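Local coordinates for hydrogen peroxide-inducible genes activator (Corynebacterium glutamicum, PDB 6G1D), which probably senses hydrogen peroxide through redox chemistry and regulates the genes of the peroxide defence, as a LysR-type transcription factor with a DNA-binding head and a regulatory domain, at residues 190-195 / 270-275; 172-177 / 250-255; 17-22 / 76-81; 52-57 / 67-72; 96-101 / 293-298. The protein carries 1 engineered substitution. One frame throughout, in Å; residues are numbered along the deposited sequence.

Interaction 1: 190-195 / 270-275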
# COMPACT_ATOMS: atom_id res chain seq x y z
N LEU B 190 34.07 0.76 24.89
CA LEU B 190 32.72 0.66 25.49
C LEU B 190 32.43 -0.80 25.83
O LEU B 190 32.88 -1.72 25.13
CB LEU B 190 31.63 1.18 24.54
CG LEU B 190 31.73 2.64 24.07
CD1 LEU B 190 30.61 2.97 23.10
CD2 LEU B 190 31.80 3.61 25.21
N GLU B 191 31.69 -1.00 26.92
CA GLU B 191 31.09 -2.29 27.23
C GLU B 191 29.69 -2.31 26.69
O GLU B 191 29.13 -1.27 26.42
CB GLU B 191 31.09 -2.49 28.76
CG GLU B 191 32.46 -2.76 29.34
CD GLU B 191 32.98 -4.14 28.95
OE1 GLU B 191 34.17 -4.41 29.23
OE2 GLU B 191 32.23 -5.00 28.39
N LEU B 192 29.07 -3.48 26.61
CA LEU B 192 27.74 -3.60 26.04
C LEU B 192 26.75 -2.79 26.82
O LEU B 192 25.85 -2.18 26.26
CB LEU B 192 27.32 -5.05 26.07
CG LEU B 192 26.69 -5.60 24.82
CD1 LEU B 192 27.61 -5.37 23.65
CD2 LEU B 192 26.50 -7.08 25.03
N SER B 193 26.90 -2.81 28.13
CA SER B 193 26.07 -2.01 29.03
C SER B 193 26.03 -0.50 28.72
O SER B 193 25.11 0.18 29.12
CB SER B 193 26.52 -2.24 30.48
OG SER B 193 27.85 -1.81 30.67
N ALA B 194 27.02 0.03 28.01
CA ALA B 194 26.94 1.41 27.50
C ALA B 194 25.69 1.69 26.64
O ALA B 194 25.25 2.83 26.51
CB ALA B 194 28.19 1.73 26.72
N LEU B 195 25.11 0.66 26.05
CA LEU B 195 23.86 0.81 25.28
C LEU B 195 22.70 1.39 26.12
O LEU B 195 21.86 2.10 25.58
CB LEU B 195 23.48 -0.51 24.63
CG LEU B 195 24.42 -0.95 23.50
CD1 LEU B 195 24.20 -2.41 23.10
CD2 LEU B 195 24.29 -0.05 22.28
N ALA B 270 32.19 5.65 17.96
CA ALA B 270 32.77 4.95 19.08
C ALA B 270 32.69 3.46 18.85
O ALA B 270 31.87 2.99 18.07
CB ALA B 270 31.98 5.27 20.33
N ASN B 271 33.51 2.70 19.58
CA ASN B 271 33.46 1.25 19.49
C ASN B 271 33.46 0.58 20.83
O ASN B 271 33.96 1.12 21.82
CB ASN B 271 34.66 0.72 18.68
CG ASN B 271 34.50 0.95 17.20
OD1 ASN B 271 33.64 0.34 16.56
ND2 ASN B 271 35.30 1.86 16.64
N PHE B 272 32.92 -0.64 20.85
CA PHE B 272 33.02 -1.51 21.98
C PHE B 272 34.44 -2.05 22.05
O PHE B 272 35.15 -2.07 21.04
CB PHE B 272 32.02 -2.65 21.86
CG PHE B 272 30.60 -2.19 21.80
CD1 PHE B 272 29.98 -1.71 22.93
CD2 PHE B 272 29.90 -2.27 20.62
CE1 PHE B 272 28.67 -1.25 22.87
CE2 PHE B 272 28.60 -1.81 20.54
CZ PHE B 272 27.98 -1.31 21.66
N ASN B 273 34.84 -2.49 23.25
CA ASN B 273 36.17 -3.04 23.48
C ASN B 273 36.36 -4.39 22.75
O ASN B 273 35.39 -4.99 22.27
CB ASN B 273 36.52 -3.12 24.98
CG ASN B 273 35.69 -4.11 25.77
OD1 ASN B 273 35.74 -5.31 25.57
ND2 ASN B 273 34.97 -3.59 26.73
N SER B 274 37.61 -4.81 22.68
CA SER B 274 38.05 -6.01 21.97
C SER B 274 37.31 -7.29 22.33
O SER B 274 37.08 -8.11 21.44
CB SER B 274 39.56 -6.22 22.17
OG SER B 274 40.32 -5.16 21.64
N ASP B 275 36.93 -7.45 23.59
CA ASP B 275 36.20 -8.64 24.10
C ASP B 275 34.72 -8.69 23.74
O ASP B 275 34.09 -9.72 23.93
CB ASP B 275 36.29 -8.73 25.64
CG ASP B 275 37.69 -8.99 26.15
OD1 ASP B 275 38.23 -10.07 25.84
OD2 ASP B 275 38.23 -8.13 26.89
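F272 has CG beside the backbone N and anti to the carbonyl carbon (chi1 -60°), which lays its ring alongside L190-L195, while N273 holds CG between its N and carbonyl carbon (chi1 67°), which brings its amide up to E191. The phenyl ring then meets a whole arc of the other segment. The backbone oxygens of L190 and E191 lie at its edge, near the ring plane, and L190 CB packs on F272 CD1 at 3.7 Å. The L195 and F272 side chains cross at about a right angle, and L195 CD2 meets F272 CZ at 3.9 Å, at the edge and in the ring plane. Over one face sits L192 CD1, a looser 4.3 Å from F272 CE1. Beside the ring the backbones are bridged once: L190 N donates to N271 O at 3.1 Å, on a lone pair, and N273 N donates to L190 O at 2.8 Å, in the carbonyl plane. N273 ND2 adds a weak, bent hydrogen bond to E191 OE1 (2.7 Å), the carboxylate and amide planes standing 67° apart. N271 turns its amide away, to Q188. In the regulatory domain, this contact pins the loop after strand 164-179 to strand 267-287; F272 and A270 also rest on V176 of strand 164-179, and L192 and L195 pack against L216 of helix 208-219.

Interaction 2: 172-177 / 250-255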
# COMPACT_ATOMS: atom_id res chain seq x y z
N GLU B 172 30.49 -8.69 9.62
CA GLU B 172 30.68 -7.25 9.48
C GLU B 172 30.43 -6.61 10.83
O GLU B 172 29.31 -6.73 11.38
CB GLU B 172 29.71 -6.67 8.47
CG GLU B 172 29.77 -5.17 8.33
CD GLU B 172 28.97 -4.65 7.16
OE1 GLU B 172 28.02 -5.35 6.72
OE2 GLU B 172 29.30 -3.51 6.70
N ASP B 173 31.42 -5.89 11.34
CA ASP B 173 31.28 -5.23 12.64
C ASP B 173 30.30 -4.07 12.56
O ASP B 173 30.12 -3.48 11.50
CB ASP B 173 32.64 -4.74 13.14
CG ASP B 173 33.54 -5.88 13.63
OD1 ASP B 173 33.04 -6.86 14.27
OD2 ASP B 173 34.76 -5.80 13.40
N PHE B 174 29.65 -3.78 13.68
CA PHE B 174 28.98 -2.50 13.86
C PHE B 174 29.95 -1.45 14.46
O PHE B 174 31.00 -1.78 14.96
CB PHE B 174 27.79 -2.62 14.79
CG PHE B 174 26.77 -3.63 14.35
CD1 PHE B 174 26.26 -3.60 13.07
CD2 PHE B 174 26.32 -4.61 15.23
CE1 PHE B 174 25.33 -4.53 12.66
CE2 PHE B 174 25.39 -5.53 14.83
CZ PHE B 174 24.90 -5.50 13.54
N ILE B 175 29.53 -0.20 14.36
CA ILE B 175 30.17 0.92 14.99
C ILE B 175 29.04 1.80 15.56
O ILE B 175 27.96 1.86 14.99
CB ILE B 175 31.02 1.72 13.99
CG1 ILE B 175 31.89 2.77 14.72
CG2 ILE B 175 30.17 2.39 12.90
CD1 ILE B 175 33.09 3.24 13.91
N VAL B 176 29.32 2.44 16.68
CA VAL B 176 28.38 3.35 17.34
C VAL B 176 28.55 4.74 16.75
O VAL B 176 29.66 5.22 16.61
CB VAL B 176 28.62 3.40 18.86
CG1 VAL B 176 27.62 4.32 19.54
CG2 VAL B 176 28.57 2.00 19.46
N VAL B 177 27.46 5.38 16.41
CA VAL B 177 27.48 6.70 15.81
C VAL B 177 26.67 7.64 16.71
O VAL B 177 25.53 7.35 17.06
CB VAL B 177 26.86 6.69 14.39
CG1 VAL B 177 26.93 8.09 13.76
CG2 VAL B 177 27.60 5.68 13.53
N SER B 250 21.32 8.34 19.23
CA SER B 250 22.51 7.70 18.71
C SER B 250 22.08 6.46 17.96
O SER B 250 20.92 6.02 18.09
CB SER B 250 23.41 7.30 19.88
OG SER B 250 23.82 8.45 20.61
N THR B 251 23.00 5.85 17.21
CA THR B 251 22.68 4.58 16.54
C THR B 251 23.91 3.70 16.35
O THR B 251 25.01 4.05 16.77
CB THR B 251 21.90 4.83 15.23
OG1 THR B 251 21.18 3.65 14.83
CG2 THR B 251 22.84 5.27 14.11
N LEU B 252 23.67 2.52 15.80
CA LEU B 252 24.75 1.63 15.34
C LEU B 252 24.57 1.40 13.83
O LEU B 252 23.46 1.23 13.37
CB LEU B 252 24.78 0.31 16.07
CG LEU B 252 25.35 0.29 17.50
CD1 LEU B 252 24.46 1.04 18.50
CD2 LEU B 252 25.59 -1.12 17.97
N VAL B 253 25.67 1.44 13.10
CA VAL B 253 25.65 1.13 11.67
C VAL B 253 26.73 0.09 11.35
O VAL B 253 27.71 -0.08 12.07
CB VAL B 253 25.81 2.37 10.78
CG1 VAL B 253 24.72 3.38 11.10
CG2 VAL B 253 27.21 2.98 10.89
N PRO B 254 26.52 -0.65 10.25
CA PRO B 254 27.59 -1.56 9.79
C PRO B 254 28.78 -0.77 9.31
O PRO B 254 28.60 0.30 8.74
CB PRO B 254 26.94 -2.30 8.62
CG PRO B 254 25.50 -1.95 8.67
CD PRO B 254 25.36 -0.66 9.35
N ILE B 255 29.99 -1.29 9.52
CA ILE B 255 31.18 -0.54 9.14
C ILE B 255 31.30 -0.17 7.65
O ILE B 255 31.86 0.87 7.32
CB ILE B 255 32.48 -1.18 9.61
CG1 ILE B 255 32.69 -2.60 9.08
CG2 ILE B 255 32.57 -1.10 11.15
CD1 ILE B 255 34.14 -3.02 9.24
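I175 and V253 form the tight heart of this contact, a hydrogen-bonded antiparallel pair: I175 N donates to V253 O at 2.9 Å and V253 N returns the bond to I175 O at 3.0 Å. Their side chains run abreast off the same face, with I175 CG2 on V253 CG2 at 3.6 Å; V177 CG2 crosses to the same V253 methyl at 3.8 Å. The next hydrogen-bonded pair, V177 with T251, is closed by V177 N to T251 O, a nearly straight bond (176°). On the opposite face V176 CG2 meets the branch point of L252, and L252 CD2 lies near F174 CB. Strand 251-254 is an outermost strand of the six-stranded mixed sheet within this chain, part of the periplasmic-binding-protein-like regulatory domain of LysR regulators. Helix 237-245 packs on the face of V177, T251 and V253 through M241, and helix 208-219 covers L252 on the V176/L252 face and also touches F174. Packing is looser at the D173 end, the partly exposed side. There I255 N still donates to D173 O at 3.0 Å, but the F174 and P254 side chains diverge, and D173 CB is 4.1 Å from I255 CG2. D173 sends its carboxylate to N324. E172, with CG anti to the backbone N (chi1 176°), lays its buried carboxylate against P254 CB; OE2 hydrogen-bonds S256 OG and OE1 forms a salt bridge with R280.

Interaction 3: 17-22 / 76-81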
# COMPACT_ATOMS: atom_id res chain seq x y z
N THR B 17 9.02 -4.24 -36.77
CA THR B 17 8.49 -3.14 -37.57
C THR B 17 7.11 -2.72 -37.12
O THR B 17 6.85 -1.53 -36.94
CB THR B 17 8.49 -3.47 -39.08
OG1 THR B 17 9.81 -3.40 -39.57
CG2 THR B 17 7.65 -2.49 -39.88
N PHE B 18 6.21 -3.68 -36.97
CA PHE B 18 4.84 -3.36 -36.53
C PHE B 18 4.82 -2.65 -35.17
O PHE B 18 4.17 -1.63 -34.99
CB PHE B 18 4.02 -4.67 -36.46
CG PHE B 18 2.70 -4.57 -35.78
CD1 PHE B 18 1.84 -3.49 -36.02
CD2 PHE B 18 2.28 -5.57 -34.90
CE1 PHE B 18 0.61 -3.44 -35.40
CE2 PHE B 18 1.07 -5.48 -34.27
CZ PHE B 18 0.24 -4.42 -34.53
N VAL B 19 5.53 -3.21 -34.21
CA VAL B 19 5.51 -2.70 -32.83
C VAL B 19 6.12 -1.28 -32.80
O VAL B 19 5.57 -0.38 -32.17
CB VAL B 19 6.23 -3.69 -31.90
CG1 VAL B 19 6.58 -3.08 -30.57
CG2 VAL B 19 5.38 -4.95 -31.71
N THR B 20 7.22 -1.16 -33.50
CA THR B 20 7.88 0.15 -33.60
C THR B 20 7.03 1.38 -34.22
O THR B 20 6.77 2.53 -33.76
CB THR B 20 9.18 -0.00 -34.38
OG1 THR B 20 10.05 -0.86 -33.66
CG2 THR B 20 9.83 1.31 -34.52
N ILE B 21 6.36 0.96 -35.27
CA ILE B 21 5.43 1.91 -35.90
C ILE B 21 4.28 2.26 -34.94
O ILE B 21 3.88 3.43 -34.82
CB ILE B 21 4.85 1.42 -37.26
CG1 ILE B 21 5.94 1.27 -38.31
CG2 ILE B 21 3.85 2.46 -37.80
CD1 ILE B 21 5.53 0.42 -39.49
N ALA B 22 3.74 1.24 -34.28
CA ALA B 22 2.61 1.43 -33.33
C ALA B 22 2.99 2.38 -32.19
O ALA B 22 2.17 3.19 -31.77
CB ALA B 22 2.14 0.11 -32.75
N PHE B 76 0.25 -9.26 -28.36
CA PHE B 76 0.76 -10.59 -28.75
C PHE B 76 2.09 -10.46 -29.49
O PHE B 76 2.99 -11.28 -29.31
CB PHE B 76 -0.30 -11.37 -29.54
CG PHE B 76 -1.55 -11.65 -28.73
CD1 PHE B 76 -1.58 -12.68 -27.79
CD2 PHE B 76 -2.68 -10.83 -28.86
CE1 PHE B 76 -2.71 -12.91 -27.02
CE2 PHE B 76 -3.81 -11.07 -28.09
CZ PHE B 76 -3.84 -12.10 -27.17
N ALA B 77 2.22 -9.41 -30.31
CA ALA B 77 3.47 -9.12 -30.99
C ALA B 77 4.55 -8.80 -29.96
O ALA B 77 5.64 -9.37 -29.99
CB ALA B 77 3.30 -7.96 -31.96
N LYS B 78 4.24 -7.91 -29.02
CA LYS B 78 5.17 -7.60 -27.91
C LYS B 78 5.59 -8.82 -27.12
O LYS B 78 6.76 -8.95 -26.81
CB LYS B 78 4.60 -6.54 -26.97
CG LYS B 78 4.79 -5.17 -27.60
CD LYS B 78 3.66 -4.15 -27.68
CE LYS B 78 3.68 -2.97 -26.69
NZ LYS B 78 3.19 -3.44 -25.38
N SER B 79 4.67 -9.71 -26.77
CA SER B 79 5.04 -10.95 -26.04
C SER B 79 6.05 -11.77 -26.82
O SER B 79 6.95 -12.36 -26.22
CB SER B 79 3.84 -11.83 -25.74
OG SER B 79 2.80 -11.09 -25.17
N THR B 80 5.89 -11.83 -28.14
CA THR B 80 6.80 -12.61 -28.97
C THR B 80 8.22 -12.03 -28.93
O THR B 80 9.20 -12.76 -28.74
CB THR B 80 6.28 -12.73 -30.42
OG1 THR B 80 4.89 -13.13 -30.41
CG2 THR B 80 7.12 -13.74 -31.20
N LEU B 81 8.29 -10.71 -29.10
CA LEU B 81 9.57 -9.98 -29.09
C LEU B 81 10.24 -10.10 -27.71
O LEU B 81 11.45 -10.28 -27.64
CB LEU B 81 9.38 -8.53 -29.47
CG LEU B 81 8.85 -8.31 -30.89
CD1 LEU B 81 8.53 -6.84 -31.23
CD2 LEU B 81 9.83 -8.86 -31.91
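V19 pushes its two methyls into the groove between A77, K78 and L81, so one small side chain carries most of this contact between the first helix of the winged helix-turn-helix head and the long linker helix 68-95. CG2 does most of the touching, lying 3.7 Å from A77 CB and also 3.7 Å from L81 CD1; V19 and L81 meet end on, tip to tip. The other methyl, CG1, is anti to the backbone N (chi1 164°) and passes K78 CG at 4.0 Å, touching the aliphatic start of a lysine chain that bends off toward E23. F18 contributes from one side: its CD2 comes within 3.9 Å of A77 CB, at an oblique inclination. The helix segments stay 9.9 Å apart at their closest, crossing at 122°, so the interface is narrow, apolar and without a hydrogen bond across it. F18 also reaches L48 and L56, tying this point to the core of the head. The second subunit closes on the linker helix too: H90 of that subunit stacks on F76, and its F87 packs on A77. T80 folds its hydroxyl back along its own helix, and OG1 donates to F76 O at 2.9 Å, approaching from the opposite face of that carbonyl to T80 N.

Interaction 4: 52-57 / 67-72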
# COMPACT_ATOMS: atom_id res chain seq x y z
N LEU B 52 -0.89 -11.88 -43.20
CA LEU B 52 -2.02 -12.06 -42.27
C LEU B 52 -3.42 -11.82 -42.87
O LEU B 52 -4.40 -12.29 -42.31
CB LEU B 52 -1.86 -11.16 -41.04
CG LEU B 52 -0.61 -11.31 -40.20
CD1 LEU B 52 -0.69 -10.25 -39.10
CD2 LEU B 52 -0.43 -12.71 -39.60
N GLY B 53 -3.53 -11.04 -43.95
CA GLY B 53 -4.82 -10.61 -44.49
C GLY B 53 -5.52 -9.62 -43.55
O GLY B 53 -6.74 -9.53 -43.55
N VAL B 54 -4.73 -8.90 -42.74
CA VAL B 54 -5.25 -7.96 -41.77
C VAL B 54 -4.46 -6.66 -41.89
O VAL B 54 -3.22 -6.67 -41.85
CB VAL B 54 -5.05 -8.50 -40.32
CG1 VAL B 54 -5.43 -7.44 -39.29
CG2 VAL B 54 -5.83 -9.79 -40.10
N GLN B 55 -5.18 -5.55 -42.03
CA GLN B 55 -4.59 -4.21 -42.00
C GLN B 55 -4.33 -3.81 -40.52
O GLN B 55 -5.25 -3.75 -39.70
CB GLN B 55 -5.53 -3.21 -42.69
CG GLN B 55 -4.85 -1.91 -43.09
CD GLN B 55 -5.83 -0.80 -43.42
OE1 GLN B 55 -7.04 -1.00 -43.54
NE2 GLN B 55 -5.30 0.41 -43.53
N LEU B 56 -3.06 -3.55 -40.20
CA LEU B 56 -2.60 -3.21 -38.85
C LEU B 56 -2.42 -1.71 -38.61
O LEU B 56 -2.50 -1.27 -37.46
CB LEU B 56 -1.29 -3.92 -38.57
CG LEU B 56 -1.32 -5.45 -38.66
CD1 LEU B 56 0.09 -6.00 -38.55
CD2 LEU B 56 -2.23 -6.09 -37.61
N ILE B 57 -2.17 -0.94 -39.66
CA ILE B 57 -1.90 0.50 -39.56
C ILE B 57 -2.64 1.22 -40.69
O ILE B 57 -2.56 0.79 -41.83
CB ILE B 57 -0.38 0.78 -39.77
CG1 ILE B 57 0.48 0.03 -38.75
CG2 ILE B 57 -0.08 2.26 -39.77
CD1 ILE B 57 0.40 0.51 -37.32
N THR B 67 -4.86 0.36 -36.43
CA THR B 67 -6.28 -0.04 -36.62
C THR B 67 -6.79 -0.81 -35.37
O THR B 67 -5.99 -1.23 -34.52
CB THR B 67 -6.47 -0.99 -37.83
OG1 THR B 67 -5.75 -2.21 -37.60
CG2 THR B 67 -6.05 -0.35 -39.11
N PRO B 68 -8.13 -1.01 -35.29
CA PRO B 68 -8.64 -1.87 -34.21
C PRO B 68 -7.93 -3.23 -34.12
O PRO B 68 -7.50 -3.64 -33.04
CB PRO B 68 -10.13 -2.00 -34.53
CG PRO B 68 -10.47 -0.74 -35.23
CD PRO B 68 -9.22 -0.27 -35.96
N ALA B 69 -7.78 -3.88 -35.27
CA ALA B 69 -7.04 -5.14 -35.35
C ALA B 69 -5.60 -5.03 -34.88
O ALA B 69 -5.10 -5.91 -34.16
CB ALA B 69 -7.07 -5.66 -36.78
N GLY B 70 -4.91 -3.98 -35.29
CA GLY B 70 -3.53 -3.74 -34.85
C GLY B 70 -3.43 -3.55 -33.33
O GLY B 70 -2.55 -4.11 -32.69
N GLU B 71 -4.37 -2.80 -32.77
CA GLU B 71 -4.39 -2.58 -31.33
C GLU B 71 -4.60 -3.89 -30.55
O GLU B 71 -3.97 -4.12 -29.52
CB GLU B 71 -5.45 -1.55 -30.97
CG GLU B 71 -5.47 -1.15 -29.49
CD GLU B 71 -6.33 0.07 -29.20
OE1 GLU B 71 -6.23 1.04 -30.01
OE2 GLU B 71 -7.08 0.03 -28.16
N LYS B 72 -5.47 -4.76 -31.07
CA LYS B 72 -5.69 -6.06 -30.44
C LYS B 72 -4.51 -7.00 -30.59
O LYS B 72 -4.23 -7.78 -29.69
CB LYS B 72 -6.96 -6.73 -30.99
CG LYS B 72 -8.24 -6.09 -30.53
CD LYS B 72 -9.47 -6.84 -31.04
CE LYS B 72 -10.05 -6.16 -32.27
NZ LYS B 72 -11.33 -6.87 -32.61
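T67 plugs its hydroxyl into the loop 52-57, where OG1 serves both ways: it donates to Q55 O at 2.7 Å and accepts from G70 N at 3.0 Å. The second bond caps the start of helix 68-95, since T67 is its N-cap, and chi1 of 63° places OG1 over that first turn. The amide of T67 is satisfied as well, donating to L56 O at 3.0 Å from well above the carbonyl plane. One threonine thus binds two successive carbonyls, Q55 O and L56 O. L56 N and I57 N are both satisfied by E49 OE1, and Q55 NE2 folds back to I57 O at 3.2 Å. V54 CG1 packs tightly on A69 CB at 3.5 Å, while L56 CD2 makes ordinary contact with G70 CA at 3.9 Å. V54 and A69 also touch A91 and N95 of the second subunit. The segment after the Schellman end of helix 38-52 at G53 thus packs on the capped start of the linker helix, the two joined by the short hairpin 57-58/65-66, the wing of the LysR winged helix-turn-helix domain.

Interaction 5: 96-101 / 293-298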
# COMPACT_ATOMS: atom_id res chain seq x y z
N GLY B 96 28.64 -20.09 -20.18
CA GLY B 96 29.66 -19.92 -19.16
C GLY B 96 29.20 -19.71 -17.74
O GLY B 96 28.03 -19.90 -17.41
N SER B 97 30.17 -19.39 -16.91
CA SER B 97 29.96 -19.11 -15.52
C SER B 97 30.02 -17.61 -15.38
O SER B 97 30.95 -16.96 -15.84
CB SER B 97 31.05 -19.74 -14.69
OG SER B 97 32.29 -19.66 -15.37
N LEU B 98 29.02 -17.07 -14.73
CA LEU B 98 28.86 -15.65 -14.56
C LEU B 98 28.80 -14.87 -15.86
O LEU B 98 29.47 -13.88 -16.04
CB LEU B 98 29.82 -15.05 -13.53
CG LEU B 98 29.51 -15.53 -12.13
CD1 LEU B 98 30.43 -14.89 -11.12
CD2 LEU B 98 28.07 -15.24 -11.79
N THR B 99 28.03 -15.41 -16.79
CA THR B 99 27.75 -14.71 -18.02
C THR B 99 26.23 -14.58 -18.06
O THR B 99 25.49 -15.38 -17.44
CB THR B 99 28.27 -15.47 -19.25
OG1 THR B 99 27.65 -16.73 -19.30
CG2 THR B 99 29.77 -15.77 -19.14
N GLY B 100 25.73 -13.59 -18.81
CA GLY B 100 24.31 -13.37 -18.92
C GLY B 100 23.69 -12.74 -17.69
O GLY B 100 24.40 -12.33 -16.77
N PRO B 101 22.36 -12.64 -17.66
CA PRO B 101 21.62 -12.06 -16.55
C PRO B 101 21.87 -12.77 -15.24
O PRO B 101 21.99 -13.98 -15.19
CB PRO B 101 20.15 -12.25 -16.95
CG PRO B 101 20.17 -12.33 -18.42
CD PRO B 101 21.47 -12.97 -18.78
N ALA B 293 25.03 -23.72 -8.27
CA ALA B 293 25.89 -23.63 -7.08
C ALA B 293 27.29 -23.08 -7.44
O ALA B 293 27.81 -22.20 -6.74
CB ALA B 293 26.04 -25.00 -6.44
N GLU B 294 27.89 -23.62 -8.50
CA GLU B 294 29.26 -23.28 -8.87
C GLU B 294 29.40 -21.79 -9.22
O GLU B 294 30.32 -21.16 -8.79
CB GLU B 294 29.76 -24.15 -10.02
CG GLU B 294 31.27 -24.24 -10.13
CD GLU B 294 31.75 -24.97 -11.38
OE1 GLU B 294 31.11 -24.87 -12.45
OE2 GLU B 294 32.81 -25.64 -11.30
N GLU B 295 28.47 -21.26 -10.01
CA GLU B 295 28.43 -19.83 -10.32
C GLU B 295 28.16 -18.95 -9.10
O GLU B 295 28.78 -17.91 -8.96
CB GLU B 295 27.33 -19.50 -11.32
CG GLU B 295 27.54 -19.97 -12.72
CD GLU B 295 26.33 -19.64 -13.58
OE1 GLU B 295 26.20 -18.48 -14.02
OE2 GLU B 295 25.51 -20.57 -13.79
N PHE B 296 27.23 -19.35 -8.24
CA PHE B 296 26.92 -18.59 -7.06
C PHE B 296 28.10 -18.58 -6.07
O PHE B 296 28.33 -17.57 -5.42
CB PHE B 296 25.64 -19.08 -6.38
CG PHE B 296 24.40 -18.99 -7.23
CD1 PHE B 296 24.30 -18.14 -8.36
CD2 PHE B 296 23.30 -19.75 -6.89
CE1 PHE B 296 23.14 -18.08 -9.10
CE2 PHE B 296 22.15 -19.70 -7.65
CZ PHE B 296 22.06 -18.85 -8.74
N GLU B 297 28.86 -19.67 -6.02
CA GLU B 297 30.10 -19.76 -5.25
C GLU B 297 31.17 -18.80 -5.79
O GLU B 297 31.95 -18.24 -5.01
CB GLU B 297 30.66 -21.18 -5.28
CG GLU B 297 31.45 -21.56 -4.07
CD GLU B 297 30.55 -21.87 -2.88
OE1 GLU B 297 29.59 -22.67 -3.06
OE2 GLU B 297 30.81 -21.34 -1.77
N GLN B 298 31.23 -18.64 -7.11
CA GLN B 298 32.13 -17.65 -7.69
C GLN B 298 31.63 -16.25 -7.38
O GLN B 298 32.43 -15.36 -7.11
CB GLN B 298 32.24 -17.77 -9.22
CG GLN B 298 33.13 -18.86 -9.77
CD GLN B 298 32.90 -19.07 -11.26
OE1 GLN B 298 32.11 -19.92 -11.64
NE2 GLN B 298 33.60 -18.29 -12.14
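S97 and E295 bring the backbones to 5.5 Å between CA atoms, and L98 next door takes a left-handed conformation (phi 58°) that turns the loop past the first turns of helix 293-316. The polar link is a single bond: L98 N donates to E295 OE1 at 3.2 Å, fairly straight, meeting that oxygen on its anti side and 31° out of the carboxylate plane. OE1 has a stronger hold in R292, which salt-bridges it, so the arginine probably helps to fix the carboxylate that L98 N finds. E295 CG, anti to the carbonyl carbon (chi1 -70°), starts an extended chain and passes S97 CA at 3.8 Å. Q298, one helical turn further on, comes alongside: its CB meets L98 CD1 at 3.9 Å as the two chains run past one another antiparallel. Its amide ends near S97, with OE1 at 3.2 Å from S97 CB; S97 OG stays 3.7 Å from Q298 OE1, so no bond is made there. G96 is poorly ordered. The segment is the junction where linker helix 68-95 gives way to strand 100-106 of the regulatory domain. T99 OG1 bonds back to K92 O of that helix, L98 packs on Y126 and on L129 of strand 129-135, and F296 of helix 293-316 meets Y286 of strand 267-287 edge-to-face.

Overall arrangement
The five contacts fall into two groups. Interactions 3 and 4 share helix 68-95 in the DNA-binding head, their centres 12 Å apart, with F18 of the one packing on L56 and G70 of the other; both touch the second subunit. Interactions 1 and 2 meet at the far end of the regulatory domain, 11 Å between centres, where A270 N probably bonds to V176 O. Both pack on helix 208-219; its C217, beside L195, is probably the resolving cysteine of the redox pair, whose other cysteine is replaced in this engineered variant. Interaction 5 stands between the groups, 32 Å from both interaction 2 and interaction 3 by centres. The centres of interactions 1 and 4 lie 72 Å apart.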